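HMG-CoA Lyase (Bacillus subtilis subsp. subtilis, PDB 1YDO) belongs to the HMGL-like family and folds as a TIM barrel, a ring of parallel strands surrounded by helices. Local coordinates at residues A[198-201]-A[202-205]; A[128-131]-A[132-135]. One frame throughout, in Å; residues are numbered along the deposited sequence.

Contact 1 of 2, residues A[198-201]-A[202-205]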
# COMPACT_ATOMS: atom_id res chain seq x y z
N ARG A 198 -12.55 25.84 -1.78
CA ARG A 198 -13.71 26.44 -1.13
C ARG A 198 -13.59 26.42 0.39
O ARG A 198 -14.17 27.26 1.08
CB ARG A 198 -14.98 25.69 -1.53
CG ARG A 198 -16.24 26.54 -1.47
CD ARG A 198 -17.33 25.95 -2.34
NE ARG A 198 -16.77 25.36 -3.56
CZ ARG A 198 -17.50 24.94 -4.59
NH1 ARG A 198 -18.82 25.04 -4.56
NH2 ARG A 198 -16.90 24.41 -5.65
N PHE A 199 -12.84 25.47 0.91
CA PHE A 199 -12.66 25.35 2.34
C PHE A 199 -11.18 25.31 2.60
O PHE A 199 -10.41 24.87 1.76
CB PHE A 199 -13.29 24.04 2.81
CG PHE A 199 -14.64 23.78 2.21
CD1 PHE A 199 -15.79 24.32 2.77
CD2 PHE A 199 -14.76 22.99 1.07
CE1 PHE A 199 -17.05 24.09 2.20
CE2 PHE A 199 -16.01 22.75 0.50
CZ PHE A 199 -17.15 23.30 1.07
N PRO A 200 -10.75 25.79 3.77
CA PRO A 200 -9.33 25.80 4.13
C PRO A 200 -8.76 24.39 4.30
O PRO A 200 -9.32 23.57 5.03
CB PRO A 200 -9.32 26.60 5.44
CG PRO A 200 -10.66 26.30 6.02
CD PRO A 200 -11.57 26.38 4.83
N ALA A 201 -7.65 24.11 3.63
CA ALA A 201 -7.02 22.80 3.70
C ALA A 201 -6.71 22.35 5.13
O ALA A 201 -6.73 21.16 5.43
CB ALA A 201 -5.76 22.78 2.87
N ASN A 202 -6.44 23.31 6.01
CA ASN A 202 -6.13 22.98 7.39
C ASN A 202 -7.30 22.37 8.13
O ASN A 202 -7.12 21.66 9.12
CB ASN A 202 -5.67 24.23 8.14
CG ASN A 202 -4.42 24.84 7.55
OD1 ASN A 202 -3.70 25.58 8.22
ND2 ASN A 202 -4.16 24.54 6.27
N GLN A 203 -8.51 22.63 7.66
CA GLN A 203 -9.68 22.09 8.32
C GLN A 203 -10.25 20.86 7.61
O GLN A 203 -11.42 20.52 7.78
CB GLN A 203 -10.74 23.17 8.47
CG GLN A 203 -10.38 24.24 9.47
CD GLN A 203 -11.35 25.40 9.48
OE1 GLN A 203 -12.56 25.22 9.66
NE2 GLN A 203 -10.83 26.60 9.28
N ILE A 204 -9.42 20.18 6.84
CA ILE A 204 -9.87 18.99 6.14
C ILE A 204 -8.95 17.80 6.40
O ILE A 204 -7.74 17.87 6.18
CB ILE A 204 -9.97 19.25 4.63
CG1 ILE A 204 -11.15 20.17 4.36
CG2 ILE A 204 -10.14 17.94 3.89
CD1 ILE A 204 -11.22 20.66 2.93
N ALA A 205 -9.54 16.70 6.87
CA ALA A 205 -8.78 15.49 7.16
C ALA A 205 -9.22 14.37 6.23
O ALA A 205 -10.30 14.42 5.64
CB ALA A 205 -9.00 15.08 8.59
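P200 and Q203 meet across a single tight turn, the glutamine side chain reaching back to the CG corner of the proline ring three residues before it. The approach begins at the backbone, where Q203 N donates to P200 O at 2.9 Å. From there the glutamine can be followed outward. Its CB lies 3.7 Å from P200 O, the acceptor of that same bond. Its CG is turned beside its own backbone N (chi1 -70°) and passes P200 CG at 4.0 Å; with the chain extended beyond, CD comes to 3.6 Å from P200 CG and NE2 to 3.3 Å from it. The amide end is thus laid against the outer corner of the pyrrolidine ring, a contact of van der Waals kind on a mostly exposed side, and the same side chain also touches F167 of helix 156-169. Proline suits the first position of the turn, whose N-H takes no part in the two turn bonds: the missing N-H costs nothing there, while the carbonyl accepts from Q203 N. One residue on, I204 N donates to A201 O at 3.2 Å. The small methyl of A201 needs little room on this bend. I204, whose CB points back toward 198-201, is buried, and its CD1 reaches F199 CB at 4.0 Å. Isoleucine fits a buried start of a strand, where it also packs on L176, while the F199 ring meets that of F167. Two successive i to i+3 bonds make a short 3-10 turn, which turns the chain from the loop after helix 185-196 into strand 204-207, an alpha-to-beta connection of the beta/alpha barrel.

Contact 2 of 2, residues A[128-131]-A[132-135]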
# COMPACT_ATOMS: atom_id res chain seq x y z
N ASN A 128 -23.86 19.65 17.35
CA ASN A 128 -22.60 20.40 17.35
C ASN A 128 -22.74 21.62 18.23
O ASN A 128 -21.84 21.96 18.99
CB ASN A 128 -22.25 20.83 15.92
CG ASN A 128 -21.11 21.84 15.87
OD1 ASN A 128 -19.99 21.54 16.28
ND2 ASN A 128 -21.39 23.04 15.37
N ASN A 129 -23.88 22.29 18.12
CA ASN A 129 -24.17 23.49 18.89
C ASN A 129 -24.05 23.23 20.40
O ASN A 129 -23.40 24.00 21.12
CB ASN A 129 -25.58 23.99 18.53
CG ASN A 129 -25.89 25.37 19.11
OD1 ASN A 129 -26.26 25.49 20.28
ND2 ASN A 129 -25.75 26.41 18.28
N ASP A 130 -24.66 22.15 20.87
CA ASP A 130 -24.61 21.81 22.29
C ASP A 130 -23.21 21.38 22.72
O ASP A 130 -22.76 21.64 23.85
CB ASP A 130 -25.61 20.69 22.62
CG ASP A 130 -27.06 21.07 22.30
OD1 ASP A 130 -27.37 22.29 22.25
OD2 ASP A 130 -27.88 20.14 22.13
N ALA A 131 -22.51 20.71 21.81
CA ALA A 131 -21.17 20.26 22.12
C ALA A 131 -20.26 21.44 22.40
O ALA A 131 -19.64 21.51 23.46
CB ALA A 131 -20.63 19.45 20.97
N GLN A 132 -20.18 22.37 21.45
CA GLN A 132 -19.33 23.54 21.60
C GLN A 132 -19.73 24.35 22.82
O GLN A 132 -18.88 24.83 23.58
CB GLN A 132 -19.39 24.40 20.34
CG GLN A 132 -19.08 23.62 19.07
CD GLN A 132 -18.81 24.49 17.85
OE1 GLN A 132 -19.58 25.39 17.51
NE2 GLN A 132 -17.70 24.21 17.16
N LYS A 133 -21.04 24.49 23.01
CA LYS A 133 -21.57 25.25 24.13
C LYS A 133 -21.06 24.65 25.44
O LYS A 133 -21.07 25.31 26.49
CB LYS A 133 -23.10 25.24 24.09
CG LYS A 133 -23.76 26.30 24.97
CD LYS A 133 -25.28 26.28 24.91
CE LYS A 133 -25.85 24.98 25.48
NZ LYS A 133 -27.34 24.98 25.43
N ALA A 134 -20.61 23.40 25.37
CA ALA A 134 -20.09 22.74 26.56
C ALA A 134 -18.57 22.83 26.58
O ALA A 134 -17.91 22.12 27.35
CB ALA A 134 -20.54 21.28 26.58
N ASN A 135 -18.01 23.71 25.75
CA ASN A 135 -16.57 23.89 25.66
C ASN A 135 -15.90 22.63 25.16
O ASN A 135 -14.90 22.16 25.73
CB ASN A 135 -15.97 24.26 27.02
CG ASN A 135 -16.62 25.47 27.63
OD1 ASN A 135 -16.69 26.53 27.00
ND2 ASN A 135 -17.10 25.32 28.86
O HOH W 1 -28.44 24.87 22.50
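N128 and Q132 are brought together by different first torsions: CG of N128 stands anti to its own backbone N (chi1 169°), whereas CG of Q132 lies beside its backbone N (chi1 -54°) and the rest of that chain runs out extended. The two side chains cross at a slant, their amide planes 53° apart, with N128 OD1 3.5 Å from Q132 CD. Amides suit both places, since they can pack on each other through carbon while still giving a polar atom to a neighbour: N128 OD1 bonds T138 OG1 and Q132 NE2 bonds the carbonyl of G170. Below them runs ordinary helical bonding, Q132 N to N128 O at 3.0 Å and K133 N to N129 O at 3.1 Å.

On the solvent side D130 and K133 run next to each other in the same direction. Lysine suits this exposed place, its long chain bending at chi3, but NZ stays 4.2 Å from D130 OD1, too far for a salt bridge. A water joins them instead, donating to D130 OD1 at 2.8 Å and to N129 OD1 at 3.2 Å while accepting from K133 NZ at 3.1 Å. N135 then takes a left-handed backbone conformation, which asparagine tolerates well, as the chain leaves helix 117-133. On one flank D130 and A131 touch L87 of helix 84-93, with D130 OD2 bonded to Q84; on another, A131 and Q132 rest on T138 of strand 137-143.

Both contacts lie where a helix gives way to the next barrel strand, and strand 174-177 runs between the two strands they serve. Their centres are 21 Å apart and their nearest atoms about 9 Å, so they do not touch. Neither belongs to the centre of the chain, and each is partly buried. Both border the same neighbour: contact 1 packs on helix 156-169, and contact 2 bonds to G170 just after it. Contact 1, which includes the start of a strand, turns apolar groups inward and relies on 3-10 bonding. Contact 2, mostly helical, has amides bonded to surrounding residues and a water-linked charged pair outside.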